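Local coordinates for protein copper-containing nitrite reductase (Thermus scotoductus, PDB 6HBE) that probably reduces nitrite to nitric oxide with electrons from a c-type cytochrome, working as a copper-containing homotrimer, at residues I65-L70 with G91-G96; L176-N181 with F269-K274; E223-Q228 with W249-R254; P331-P336 with L344-V349; G399-V404 with G422-I427. All blocks are in the same frame, centred on the assembly; numbering follows the deposited sequence.

Interaction 1 of 5, residues I65-L70 with G91-G96; sequences ITLRNL and GNVQPG
Asn69, at the end of strand 62-69, plugs into the loop between helix 87-90 and strand 98-104. Its CB lies 3.6 Å from Gln94 O and 4.0 Å from Val93 CG1. CG is anti to the backbone N (chi1 -175°), which carries the amide over the loop backbone, where CG comes 4.0 Å from Pro95 CA. At the tip, ND2 donates to Val93 O at 3.0 Å; the acceptor lies near the amide plane, but the nitrogen stands above the carbonyl plane of Val93. A second ND2 bond goes to Val73 O, and OD1 accepts from Asp71 N, so both ends of the amide are fixed. The main chain adds Gly96 N to Asn69 O at 2.9 Å, and two residues earlier on the same side of the strand, Leu67 CD2 meets Val93 CG2 at 3.9 Å. A leucine in place of Asn69 would probably leave the Val93, Val73 and Asp71 backbone groups without their mates and let the loop shift. The side chain also touches His75, a ligand of the copper held with Cys115, His125 and Gln130; the amide ties the turn after the strand to the 91-96 loop in the second shell of a type 1 copper site.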
# COMPACT_ATOMS: atom_id res chain seq x y z
N ILE C 65 -16.42 23.82 21.63
CA ILE C 65 -15.02 23.40 21.76
C ILE C 65 -14.16 24.56 22.26
O ILE C 65 -14.27 25.69 21.75
CB ILE C 65 -14.43 22.95 20.38
CG1 ILE C 65 -15.23 21.81 19.76
CG2 ILE C 65 -12.94 22.63 20.51
CD1 ILE C 65 -15.23 20.52 20.56
N THR C 66 -13.29 24.29 23.22
CA THR C 66 -12.25 25.21 23.63
C THR C 66 -10.95 24.56 23.24
O THR C 66 -10.68 23.48 23.71
CB THR C 66 -12.27 25.50 25.15
OG1 THR C 66 -13.47 26.22 25.47
CG2 THR C 66 -11.09 26.32 25.58
N LEU C 67 -10.18 25.19 22.35
CA LEU C 67 -8.90 24.66 21.95
C LEU C 67 -7.79 25.53 22.49
O LEU C 67 -7.76 26.73 22.19
CB LEU C 67 -8.84 24.62 20.42
CG LEU C 67 -7.49 24.29 19.77
CD1 LEU C 67 -7.09 22.85 20.08
CD2 LEU C 67 -7.57 24.51 18.26
N ARG C 68 -6.81 24.95 23.17
CA ARG C 68 -5.70 25.71 23.71
C ARG C 68 -4.40 25.15 23.18
O ARG C 68 -4.24 23.93 23.15
CB ARG C 68 -5.64 25.66 25.25
CG ARG C 68 -6.90 26.10 25.96
CD ARG C 68 -6.76 26.03 27.48
NE ARG C 68 -8.08 26.14 28.10
CZ ARG C 68 -8.81 27.26 28.17
NH1 ARG C 68 -8.35 28.43 27.71
NH2 ARG C 68 -10.02 27.22 28.74
N ASN C 69 -3.48 26.02 22.76
CA ASN C 69 -2.17 25.57 22.31
C ASN C 69 -1.12 25.75 23.39
O ASN C 69 -0.65 26.88 23.65
CB ASN C 69 -1.77 26.27 21.00
CG ASN C 69 -0.46 25.74 20.45
OD1 ASN C 69 0.21 24.91 21.08
ND2 ASN C 69 -0.09 26.21 19.26
N LEU C 70 -0.69 24.64 23.96
CA LEU C 70 0.26 24.60 25.06
C LEU C 70 1.69 24.33 24.58
O LEU C 70 2.60 24.30 25.39
CB LEU C 70 -0.18 23.56 26.11
CG LEU C 70 -1.07 24.05 27.26
CD1 LEU C 70 -2.24 24.91 26.82
CD2 LEU C 70 -1.56 22.88 28.10
N GLY C 91 -8.12 27.02 12.73
CA GLY C 91 -6.82 26.84 12.10
C GLY C 91 -5.79 27.84 12.53
O GLY C 91 -6.14 28.91 13.05
N ASN C 92 -4.52 27.50 12.31
CA ASN C 92 -3.38 28.41 12.50
C ASN C 92 -3.33 29.03 13.90
O ASN C 92 -3.25 30.27 14.09
CB ASN C 92 -3.40 29.51 11.41
CG ASN C 92 -2.08 30.23 11.25
OD1 ASN C 92 -1.02 29.75 11.64
ND2 ASN C 92 -2.14 31.40 10.64
N VAL C 93 -3.37 28.14 14.89
CA VAL C 93 -3.46 28.54 16.29
C VAL C 93 -2.05 28.68 16.82
O VAL C 93 -1.35 27.70 17.01
CB VAL C 93 -4.29 27.53 17.12
CG1 VAL C 93 -4.44 28.00 18.56
CG2 VAL C 93 -5.66 27.36 16.47
N GLN C 94 -1.63 29.91 17.11
CA GLN C 94 -0.26 30.19 17.53
C GLN C 94 0.03 29.69 18.97
O GLN C 94 -0.90 29.53 19.77
CB GLN C 94 0.03 31.71 17.44
CG GLN C 94 -0.13 32.31 16.05
CD GLN C 94 0.88 31.77 15.05
OE1 GLN C 94 2.09 31.81 15.28
NE2 GLN C 94 0.39 31.26 13.93
N PRO C 95 1.31 29.46 19.30
CA PRO C 95 1.67 29.07 20.66
C PRO C 95 1.04 29.99 21.73
O PRO C 95 1.08 31.22 21.59
CB PRO C 95 3.20 29.21 20.68
CG PRO C 95 3.61 29.03 19.24
CD PRO C 95 2.50 29.61 18.43
N GLY C 96 0.40 29.38 22.72
CA GLY C 96 -0.23 30.11 23.80
C GLY C 96 -1.61 30.67 23.50
O GLY C 96 -2.24 31.21 24.40

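Interaction 2 of 5, residues L176-N181 with F269-K274; sequences LYVMFN and FGTAIK
Val178 meets Thr271 and Lys274 of the 269-274 run. Its CG2 lies 3.9 Å from Thr271 CB, and its CB is 3.8 Å from Thr271 O, so the branched side chain rests against both the side chain and the carbonyl of the helix. Val178 N donates to Lys274 O at 3.3 Å; the bond is straight at the hydrogen (165°), but the nitrogen stands well above the carbonyl plane, 66° out of it. The same oxygen sits at the edge of the Tyr177 ring, 3.9 Å from CD1. Lys274's extended chain passes the Leu176 carbonyl, CD 3.7 Å from Leu176 O. Strand 177-180 is the edge strand of a six-stranded sheet in the second cupredoxin domain; Leu176 and Tyr177 both face Ala163 of strand 154-163, a classic beta bulge. Leu176 CG packs over the centre of the Tyr177 ring, 3.6 Å above its plane. Further out, Thr271 OG1, set between the backbone N and carbonyl carbon (chi1 69°), hydrogen-bonds Val268 O, while Lys274 NZ hydrogen-bonds Ala175 O of its own chain and Tyr171 O of the second subunit. Tyr177 OH hydrogen-bonds Arg309 of its own chain and His410 of the second subunit. At the start of the helix, Phe269 stacks on His267, a copper ligand in a structure of this protein, though no copper is bound to it in this chain.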
# COMPACT_ATOMS: atom_id res chain seq x y z
N LEU C 176 5.75 1.46 11.06
CA LEU C 176 6.50 0.60 12.00
C LEU C 176 5.52 -0.19 12.89
O LEU C 176 5.68 -1.42 13.04
CB LEU C 176 7.48 1.42 12.84
CG LEU C 176 8.31 0.71 13.89
CD1 LEU C 176 9.23 -0.32 13.29
CD2 LEU C 176 9.11 1.73 14.71
N TYR C 177 4.51 0.48 13.45
CA TYR C 177 3.54 -0.20 14.30
C TYR C 177 2.15 0.19 13.85
O TYR C 177 1.96 1.28 13.29
CB TYR C 177 3.75 0.13 15.79
CG TYR C 177 5.12 -0.23 16.32
CD1 TYR C 177 5.62 -1.52 16.23
CD2 TYR C 177 5.93 0.75 16.92
CE1 TYR C 177 6.93 -1.84 16.66
CE2 TYR C 177 7.22 0.43 17.38
CZ TYR C 177 7.70 -0.86 17.28
OH TYR C 177 9.00 -1.14 17.77
N VAL C 178 1.22 -0.74 14.04
CA VAL C 178 -0.22 -0.49 13.82
C VAL C 178 -0.98 -1.03 15.03
O VAL C 178 -0.70 -2.13 15.49
CB VAL C 178 -0.73 -1.11 12.51
CG1 VAL C 178 -2.15 -0.64 12.22
CG2 VAL C 178 0.18 -0.72 11.34
N MET C 179 -1.91 -0.25 15.57
CA MET C 179 -2.44 -0.52 16.95
C MET C 179 -3.87 -0.08 17.19
O MET C 179 -4.35 0.83 16.51
CB MET C 179 -1.51 0.10 18.03
CG MET C 179 -1.36 1.61 18.02
SD MET C 179 0.17 2.20 18.86
CE MET C 179 1.29 1.98 17.51
N PHE C 180 -4.54 -0.75 18.15
CA PHE C 180 -5.88 -0.33 18.61
C PHE C 180 -5.67 0.50 19.91
O PHE C 180 -4.97 0.07 20.85
CB PHE C 180 -6.81 -1.53 18.93
CG PHE C 180 -7.12 -2.45 17.76
CD1 PHE C 180 -7.40 -1.95 16.47
CD2 PHE C 180 -7.19 -3.83 17.95
CE1 PHE C 180 -7.71 -2.81 15.42
CE2 PHE C 180 -7.49 -4.68 16.89
CZ PHE C 180 -7.74 -4.18 15.63
N ASN C 181 -6.30 1.66 19.96
CA ASN C 181 -6.21 2.57 21.12
C ASN C 181 -4.78 2.81 21.67
O ASN C 181 -4.53 2.81 22.88
CB ASN C 181 -7.22 2.09 22.18
CG ASN C 181 -8.64 2.27 21.70
OD1 ASN C 181 -8.89 3.00 20.73
ND2 ASN C 181 -9.59 1.61 22.36
N PHE C 269 -3.21 -8.57 7.11
CA PHE C 269 -2.38 -9.32 8.09
C PHE C 269 -0.95 -8.78 8.25
O PHE C 269 -0.38 -8.97 9.31
CB PHE C 269 -2.38 -10.83 7.80
CG PHE C 269 -3.52 -11.62 8.44
CD1 PHE C 269 -4.47 -11.04 9.30
CD2 PHE C 269 -3.65 -12.96 8.16
CE1 PHE C 269 -5.50 -11.79 9.87
CE2 PHE C 269 -4.66 -13.73 8.74
CZ PHE C 269 -5.59 -13.15 9.59
N GLY C 270 -0.44 -8.01 7.27
CA GLY C 270 0.81 -7.27 7.45
C GLY C 270 0.73 -6.09 8.41
O GLY C 270 1.78 -5.54 8.80
N THR C 271 -0.49 -5.67 8.79
CA THR C 271 -0.71 -4.71 9.88
C THR C 271 -1.15 -5.37 11.21
O THR C 271 -0.79 -4.88 12.29
CB THR C 271 -1.71 -3.62 9.48
OG1 THR C 271 -3.05 -4.16 9.34
CG2 THR C 271 -1.26 -2.93 8.20
N ALA C 272 -1.90 -6.49 11.16
CA ALA C 272 -2.23 -7.25 12.40
C ALA C 272 -0.96 -7.70 13.10
O ALA C 272 -0.85 -7.65 14.32
CB ALA C 272 -3.07 -8.47 12.08
N ILE C 273 0.01 -8.10 12.30
CA ILE C 273 1.30 -8.60 12.83
C ILE C 273 2.14 -7.53 13.54
O ILE C 273 3.07 -7.86 14.31
CB ILE C 273 2.09 -9.30 11.68
CG1 ILE C 273 3.11 -10.33 12.20
CG2 ILE C 273 2.74 -8.29 10.77
CD1 ILE C 273 3.58 -11.28 11.14
N LYS C 274 1.82 -6.26 13.26
CA LYS C 274 2.50 -5.08 13.79
C LYS C 274 1.85 -4.48 15.05
O LYS C 274 2.32 -3.44 15.53
CB LYS C 274 2.56 -3.98 12.69
CG LYS C 274 3.50 -4.29 11.53
CD LYS C 274 3.56 -3.18 10.50
CE LYS C 274 4.43 -3.54 9.29
NZ LYS C 274 4.39 -2.51 8.21

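Interaction 3 of 5, residues E223-Q228 with W249-R254; sequences EYMYYQ and WVIEWR
Tyr224-Tyr227 and Trp249-Glu252 pair as antiparallel neighbours in the six-stranded sheet of the second cupredoxin domain, a buried contact between strands 222-227 and 248-254. Tyr224 with Glu252 and Tyr226 with Val250 are hydrogen-bonded pairs; Tyr226 N to Val250 O measures 2.8 Å. On one face Trp249 is held from both sides: Met225 CE sits over its six-membered ring, 4.1 Å from the centroid, and Tyr227 CB over the opposite face at 4.0 Å, both CH-pi contacts. A bend at chi3 (-57°) brings that methyl over the indole, with SD farther off in a Met-aromatic contact. On the other face Tyr226 OH donates to Glu252 OE1 at 2.8 Å, from above the carboxylate plane; Glu252 OE2 is hydrogen-bonded to Tyr199 OH. At the Glu223 end Arg254 grips Glu223 side-on, NH2 to OE1 at 2.7 Å and NE to OE2 at 3.1 Å, with carboxylate and guanidinium nearly coplanar. Arg254 N adds a bond to OE2, and a water links OE2 to Arg254 O. An alanine in place of Glu223 would probably leave the Arg254 guanidinium without its charge partner and Arg254 N without its acceptor. Glu223 and Tyr224 both face Glu252, the classic beta bulge, here at the corner where the chain turns into this sheet of the beta-sandwich.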
# COMPACT_ATOMS: atom_id res chain seq x y z
N GLU C 223 -23.69 -8.99 12.77
CA GLU C 223 -25.10 -9.08 12.38
C GLU C 223 -25.54 -7.86 11.57
O GLU C 223 -26.14 -8.01 10.48
CB GLU C 223 -25.98 -9.29 13.60
CG GLU C 223 -25.48 -10.49 14.44
CD GLU C 223 -26.49 -11.01 15.42
OE1 GLU C 223 -27.66 -11.18 15.02
OE2 GLU C 223 -26.10 -11.25 16.59
N TYR C 224 -25.28 -6.67 12.11
CA TYR C 224 -25.65 -5.40 11.45
C TYR C 224 -24.47 -4.43 11.54
O TYR C 224 -23.89 -4.30 12.59
CB TYR C 224 -26.86 -4.74 12.13
CG TYR C 224 -28.07 -5.63 12.34
CD1 TYR C 224 -28.63 -6.35 11.28
CD2 TYR C 224 -28.70 -5.71 13.59
CE1 TYR C 224 -29.76 -7.17 11.46
CE2 TYR C 224 -29.83 -6.53 13.79
CZ TYR C 224 -30.35 -7.26 12.73
OH TYR C 224 -31.47 -8.05 12.93
N MET C 225 -24.17 -3.72 10.46
CA MET C 225 -23.15 -2.67 10.44
C MET C 225 -23.69 -1.43 9.75
O MET C 225 -24.49 -1.53 8.85
CB MET C 225 -21.88 -3.13 9.71
CG MET C 225 -21.48 -4.56 9.95
SD MET C 225 -19.80 -4.97 9.45
CE MET C 225 -19.83 -4.52 7.72
N TYR C 226 -23.21 -0.26 10.17
CA TYR C 226 -23.66 1.02 9.65
C TYR C 226 -22.46 1.83 9.19
O TYR C 226 -21.65 2.26 10.02
CB TYR C 226 -24.47 1.75 10.72
CG TYR C 226 -25.55 0.88 11.33
CD1 TYR C 226 -25.28 0.07 12.44
CD2 TYR C 226 -26.83 0.85 10.80
CE1 TYR C 226 -26.26 -0.75 12.99
CE2 TYR C 226 -27.82 0.04 11.34
CZ TYR C 226 -27.55 -0.75 12.43
OH TYR C 226 -28.52 -1.56 12.98
N TYR C 227 -22.33 2.04 7.89
CA TYR C 227 -21.21 2.82 7.34
C TYR C 227 -21.31 4.30 7.79
O TYR C 227 -22.39 4.90 7.72
CB TYR C 227 -21.12 2.69 5.82
CG TYR C 227 -19.91 3.37 5.14
CD1 TYR C 227 -18.59 3.04 5.48
CD2 TYR C 227 -20.09 4.31 4.13
CE1 TYR C 227 -17.50 3.65 4.84
CE2 TYR C 227 -19.02 4.92 3.48
CZ TYR C 227 -17.72 4.59 3.83
OH TYR C 227 -16.68 5.25 3.16
N GLN C 228 -20.18 4.80 8.30
CA GLN C 228 -20.03 6.10 8.98
C GLN C 228 -20.74 6.19 10.34
O GLN C 228 -20.76 7.26 10.95
CB GLN C 228 -20.50 7.25 8.08
CG GLN C 228 -19.87 7.22 6.68
CD GLN C 228 -18.46 7.83 6.66
OE1 GLN C 228 -18.23 8.86 7.28
NE2 GLN C 228 -17.56 7.22 5.91
N TRP C 249 -17.32 2.77 11.24
CA TRP C 249 -18.47 1.89 11.31
C TRP C 249 -19.05 1.86 12.72
O TRP C 249 -18.29 1.99 13.68
CB TRP C 249 -18.09 0.44 10.94
CG TRP C 249 -17.71 0.20 9.50
CD1 TRP C 249 -16.42 0.26 8.97
CD2 TRP C 249 -18.57 -0.15 8.42
NE1 TRP C 249 -16.46 -0.02 7.63
CE2 TRP C 249 -17.76 -0.28 7.26
CE3 TRP C 249 -19.95 -0.40 8.32
CZ2 TRP C 249 -18.28 -0.66 6.01
CZ3 TRP C 249 -20.48 -0.75 7.05
CH2 TRP C 249 -19.64 -0.85 5.91
N VAL C 250 -20.38 1.70 12.84
CA VAL C 250 -20.99 1.10 14.06
C VAL C 250 -21.41 -0.36 13.75
O VAL C 250 -21.96 -0.63 12.69
CB VAL C 250 -22.19 1.93 14.58
CG1 VAL C 250 -22.93 1.23 15.70
CG2 VAL C 250 -21.69 3.28 15.07
N ILE C 251 -21.07 -1.29 14.64
CA ILE C 251 -21.32 -2.72 14.44
C ILE C 251 -22.14 -3.24 15.66
O ILE C 251 -21.79 -2.95 16.80
CB ILE C 251 -19.97 -3.46 14.33
CG1 ILE C 251 -19.23 -3.03 13.04
CG2 ILE C 251 -20.14 -4.98 14.38
CD1 ILE C 251 -17.72 -3.29 13.12
N GLU C 252 -23.22 -3.97 15.39
CA GLU C 252 -24.00 -4.69 16.42
C GLU C 252 -23.81 -6.21 16.23
O GLU C 252 -23.98 -6.71 15.13
CB GLU C 252 -25.48 -4.32 16.26
CG GLU C 252 -25.80 -2.86 16.53
CD GLU C 252 -27.29 -2.56 16.40
OE1 GLU C 252 -27.88 -2.80 15.35
OE2 GLU C 252 -27.89 -2.07 17.38
N TRP C 253 -23.45 -6.91 17.31
CA TRP C 253 -23.19 -8.33 17.28
C TRP C 253 -23.49 -8.91 18.67
O TRP C 253 -23.12 -8.31 19.68
CB TRP C 253 -21.69 -8.59 16.89
CG TRP C 253 -21.20 -10.04 16.94
CD1 TRP C 253 -21.62 -11.09 16.16
CD2 TRP C 253 -20.14 -10.56 17.75
NE1 TRP C 253 -20.93 -12.23 16.49
CE2 TRP C 253 -20.02 -11.94 17.47
CE3 TRP C 253 -19.34 -10.01 18.76
CZ2 TRP C 253 -19.08 -12.76 18.10
CZ3 TRP C 253 -18.41 -10.83 19.39
CH2 TRP C 253 -18.30 -12.19 19.07
N ARG C 254 -24.14 -10.07 18.71
CA ARG C 254 -24.28 -10.85 19.95
C ARG C 254 -23.18 -11.87 20.08
O ARG C 254 -22.88 -12.58 19.13
CB ARG C 254 -25.64 -11.53 20.02
CG ARG C 254 -26.73 -10.52 20.32
CD ARG C 254 -28.12 -11.05 20.05
NE ARG C 254 -28.38 -11.24 18.63
CZ ARG C 254 -29.59 -11.35 18.09
NH1 ARG C 254 -30.69 -11.28 18.85
NH2 ARG C 254 -29.72 -11.53 16.78
O HOH W 1 -24.41 -13.48 17.10

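Interaction 4 of 5, residues P331-P336 with L344-V349; sequences PALAQP and LEPLPV
Ala332 presses its methyl against the backbone of the 344-349 run: CB is 3.5 Å from Leu344 O and 4.0 Å from Pro346 N. With so small a side chain, helix 331-334 comes close, the CA atoms of Ala332 and Pro346 being 5.2 Å apart. No direct hydrogen bond joins the two segments, so this close part rests on van der Waals contact. Asp330, just ahead of the helix, ties them from outside, OD1 to Ala332 N and OD2 to Leu347 N. The one-turn helix and the extended, proline-rich run probably belong to the third, plastocyanin-like cupredoxin domain; the run ends on Val349, the first residue of strand 349-353. The more open part lies at Leu333, whose CG is anti to the carbonyl carbon (chi1 -71°). From there its branch crosses the Pro346 ring at about a right angle, CG 3.8 Å from Pro346 CB and CD2 3.8 Å from Pro346 CG. Both residues remain partly exposed to solvent. Elsewhere along the margin a water sits between two carbonyls, 3.1 Å from Ala332 O and 3.0 Å from Leu344 O. Arg326 of the third subunit packs on Ala332 and donates through NH1 to Glu345 O.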
# COMPACT_ATOMS: atom_id res chain seq x y z
N PRO C 331 34.80 6.18 -5.31
CA PRO C 331 35.94 5.71 -6.13
C PRO C 331 36.62 6.83 -6.98
O PRO C 331 37.84 6.80 -7.17
CB PRO C 331 35.31 4.64 -7.04
CG PRO C 331 34.07 4.18 -6.33
CD PRO C 331 33.60 5.33 -5.49
N ALA C 332 35.83 7.81 -7.44
CA ALA C 332 36.35 8.96 -8.18
C ALA C 332 37.21 9.92 -7.35
O ALA C 332 38.06 10.63 -7.90
CB ALA C 332 35.21 9.73 -8.85
N LEU C 333 36.99 9.96 -6.03
CA LEU C 333 37.88 10.68 -5.10
C LEU C 333 39.08 9.84 -4.67
O LEU C 333 40.17 10.38 -4.50
CB LEU C 333 37.12 11.16 -3.85
CG LEU C 333 36.12 12.31 -4.01
CD1 LEU C 333 35.33 12.52 -2.72
CD2 LEU C 333 36.81 13.61 -4.44
N ALA C 334 38.88 8.53 -4.49
CA ALA C 334 39.96 7.63 -4.05
C ALA C 334 41.20 7.72 -4.96
O ALA C 334 42.34 7.67 -4.48
CB ALA C 334 39.46 6.20 -3.98
N GLN C 335 40.95 7.83 -6.26
CA GLN C 335 41.99 8.10 -7.26
C GLN C 335 41.33 8.62 -8.54
O GLN C 335 40.10 8.58 -8.66
CB GLN C 335 42.80 6.83 -7.54
CG GLN C 335 42.00 5.71 -8.20
CD GLN C 335 42.62 4.34 -7.99
OE1 GLN C 335 43.82 4.22 -7.76
NE2 GLN C 335 41.80 3.31 -8.08
N PRO C 336 42.14 9.11 -9.50
CA PRO C 336 41.55 9.53 -10.78
C PRO C 336 41.05 8.32 -11.59
O PRO C 336 41.81 7.37 -11.79
CB PRO C 336 42.71 10.25 -11.50
CG PRO C 336 43.70 10.57 -10.42
CD PRO C 336 43.58 9.45 -9.44
N LEU C 344 36.33 11.13 -13.91
CA LEU C 344 34.95 11.23 -13.38
C LEU C 344 34.90 12.14 -12.17
O LEU C 344 35.82 12.13 -11.36
CB LEU C 344 34.39 9.87 -12.97
CG LEU C 344 34.03 8.85 -14.06
CD1 LEU C 344 33.45 7.61 -13.40
CD2 LEU C 344 33.06 9.43 -15.08
N GLU C 345 33.80 12.89 -12.05
CA GLU C 345 33.50 13.69 -10.85
C GLU C 345 32.84 12.78 -9.80
O GLU C 345 32.12 11.86 -10.17
CB GLU C 345 32.51 14.82 -11.20
CG GLU C 345 32.97 15.81 -12.26
CD GLU C 345 33.96 16.85 -11.75
OE1 GLU C 345 34.21 17.82 -12.50
OE2 GLU C 345 34.48 16.72 -10.61
N PRO C 346 33.07 13.06 -8.50
CA PRO C 346 32.38 12.25 -7.49
C PRO C 346 30.89 12.55 -7.47
O PRO C 346 30.48 13.66 -7.83
CB PRO C 346 33.04 12.67 -6.18
CG PRO C 346 33.61 14.02 -6.44
CD PRO C 346 33.97 14.06 -7.90
N LEU C 347 30.09 11.55 -7.12
CA LEU C 347 28.64 11.75 -7.00
C LEU C 347 28.37 12.37 -5.62
O LEU C 347 28.95 11.93 -4.64
CB LEU C 347 27.89 10.42 -7.16
CG LEU C 347 27.79 9.86 -8.58
CD1 LEU C 347 27.20 8.45 -8.54
CD2 LEU C 347 26.97 10.78 -9.48
N PRO C 348 27.50 13.37 -5.54
CA PRO C 348 27.17 13.90 -4.21
C PRO C 348 26.41 12.87 -3.34
O PRO C 348 25.85 11.91 -3.87
CB PRO C 348 26.29 15.09 -4.52
CG PRO C 348 25.62 14.75 -5.79
CD PRO C 348 26.59 13.91 -6.57
N VAL C 349 26.44 13.07 -2.03
CA VAL C 349 25.73 12.22 -1.08
C VAL C 349 24.44 12.98 -0.72
O VAL C 349 24.48 14.14 -0.31
CB VAL C 349 26.62 11.91 0.14
CG1 VAL C 349 25.87 11.10 1.19
CG2 VAL C 349 27.88 11.16 -0.30
O HOH W 2 38.18 10.36 -10.99

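Interaction 5 of 5, residues G399-V404 with G422-I427; sequences GPEPFV and GEYVYI
Gly422 lies against Gly399, their CA atoms 4.0 Å apart; a CB on either would collide with the opposite segment, so it is the absence of side chains that lets the strand and the loop leaving strand 393-398 come this close. Tyr424 then reaches toward the loop with CG anti to the carbonyl carbon (chi1 -49°). Its OH accepts Glu401 N at 2.8 Å with an angle of 150° at the hydrogen, while Pro400 CD lies 3.6 Å from that oxygen. Nearer CB on the ring, CE1 is 3.6 Å from Pro402 N and 4.2 Å from Pro402 CD. Two residues on, Tyr426 offers CD1 to the edge of the Phe403 ring, 4.0 Å from CZ, the planes inclined at 51°. Its own ring also meets Phe358 edge-to-face, and Cys428, a ligand of the third-domain copper, follows two positions later. Between the two segments, a single hydrogen bond from a backbone N-H to a phenol oxygen is joined by aromatic and proline carbon contacts.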
# COMPACT_ATOMS: atom_id res chain seq x y z
N GLY C 399 33.05 21.22 15.32
CA GLY C 399 33.90 21.19 14.16
C GLY C 399 34.01 22.59 13.57
O GLY C 399 33.28 23.49 13.98
N PRO C 400 34.92 22.78 12.62
CA PRO C 400 35.16 24.11 12.07
C PRO C 400 34.26 24.55 10.90
O PRO C 400 34.48 25.64 10.38
CB PRO C 400 36.62 24.01 11.60
CG PRO C 400 36.75 22.57 11.20
CD PRO C 400 35.95 21.81 12.19
N GLU C 401 33.27 23.75 10.48
CA GLU C 401 32.46 24.12 9.31
C GLU C 401 30.93 24.11 9.54
O GLU C 401 30.18 23.53 8.76
CB GLU C 401 32.83 23.22 8.13
CG GLU C 401 34.30 23.27 7.73
CD GLU C 401 34.66 22.20 6.70
OE1 GLU C 401 34.46 21.00 6.98
OE2 GLU C 401 35.16 22.55 5.62
N PRO C 402 30.44 24.80 10.58
CA PRO C 402 28.98 24.92 10.73
C PRO C 402 28.37 25.60 9.50
O PRO C 402 29.08 26.27 8.75
CB PRO C 402 28.82 25.74 12.01
CG PRO C 402 30.10 26.52 12.14
CD PRO C 402 31.17 25.64 11.56
N PHE C 403 27.07 25.38 9.26
CA PHE C 403 26.45 25.76 7.99
C PHE C 403 25.02 26.21 8.20
O PHE C 403 24.42 25.94 9.26
CB PHE C 403 26.54 24.62 6.96
CG PHE C 403 25.90 23.31 7.41
CD1 PHE C 403 24.52 23.08 7.25
CD2 PHE C 403 26.67 22.30 7.98
CE1 PHE C 403 23.94 21.89 7.66
CE2 PHE C 403 26.09 21.09 8.39
CZ PHE C 403 24.71 20.90 8.23
N VAL C 404 24.52 26.94 7.21
CA VAL C 404 23.12 27.33 7.12
C VAL C 404 22.75 27.28 5.64
O VAL C 404 23.47 27.86 4.81
CB VAL C 404 22.80 28.70 7.81
CG1 VAL C 404 23.53 29.88 7.18
CG2 VAL C 404 21.29 28.98 7.82
N GLY C 422 34.95 16.66 11.98
CA GLY C 422 34.03 17.36 12.88
C GLY C 422 32.66 16.69 12.95
O GLY C 422 32.37 15.79 12.15
N GLU C 423 31.84 17.10 13.92
CA GLU C 423 30.42 16.74 13.93
C GLU C 423 29.50 17.90 14.27
O GLU C 423 29.92 18.90 14.90
CB GLU C 423 30.14 15.54 14.83
CG GLU C 423 30.84 15.51 16.18
CD GLU C 423 30.54 14.21 16.94
OE1 GLU C 423 29.37 13.75 16.91
OE2 GLU C 423 31.46 13.66 17.56
N TYR C 424 28.26 17.77 13.79
CA TYR C 424 27.27 18.86 13.80
C TYR C 424 25.87 18.29 14.00
O TYR C 424 25.51 17.31 13.33
CB TYR C 424 27.31 19.60 12.45
CG TYR C 424 28.71 19.99 12.03
CD1 TYR C 424 29.30 21.17 12.50
CD2 TYR C 424 29.47 19.16 11.19
CE1 TYR C 424 30.60 21.52 12.13
CE2 TYR C 424 30.76 19.50 10.82
CZ TYR C 424 31.33 20.68 11.30
OH TYR C 424 32.61 21.04 10.95
N VAL C 425 25.10 18.89 14.90
CA VAL C 425 23.67 18.63 15.01
C VAL C 425 22.99 19.82 14.35
O VAL C 425 23.33 20.96 14.68
CB VAL C 425 23.19 18.49 16.47
CG1 VAL C 425 21.72 18.10 16.54
CG2 VAL C 425 24.05 17.50 17.22
N TYR C 426 22.05 19.57 13.43
CA TYR C 426 21.32 20.63 12.74
C TYR C 426 19.81 20.45 12.87
O TYR C 426 19.33 19.33 13.12
CB TYR C 426 21.76 20.76 11.26
CG TYR C 426 21.47 19.53 10.41
CD1 TYR C 426 22.35 18.45 10.37
CD2 TYR C 426 20.31 19.46 9.63
CE1 TYR C 426 22.07 17.32 9.60
CE2 TYR C 426 20.03 18.32 8.86
CZ TYR C 426 20.89 17.25 8.84
OH TYR C 426 20.64 16.12 8.06
N ILE C 427 19.09 21.55 12.76
CA ILE C 427 17.62 21.57 12.73
C ILE C 427 17.12 22.31 11.51
O ILE C 427 17.90 22.94 10.79
CB ILE C 427 16.98 22.20 14.02
CG1 ILE C 427 17.35 23.68 14.19
CG2 ILE C 427 17.39 21.42 15.26
CD1 ILE C 427 16.69 24.36 15.37

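Interactions 2 and 3 are the buried pair: both reach the same six-stranded sheet, one at its edge strand and one within it, with nearest atoms about 10 Å apart. Interaction 3 is ladder and salt bridge between two strands; interaction 2 joins a strand to a short helical segment and the residues after it. Interactions 1 and 5 are partly buried, and each joins a loop to a strand in a copper domain; interaction 1 lies nearer its copper and adds a backbone bond to its amide, while interaction 5 relies on a phenol. Interaction 4 lies at the surface, its segments joined by apolar contact. Interactions 3 and 4 both meet the third subunit, although their centres are 62 Å apart.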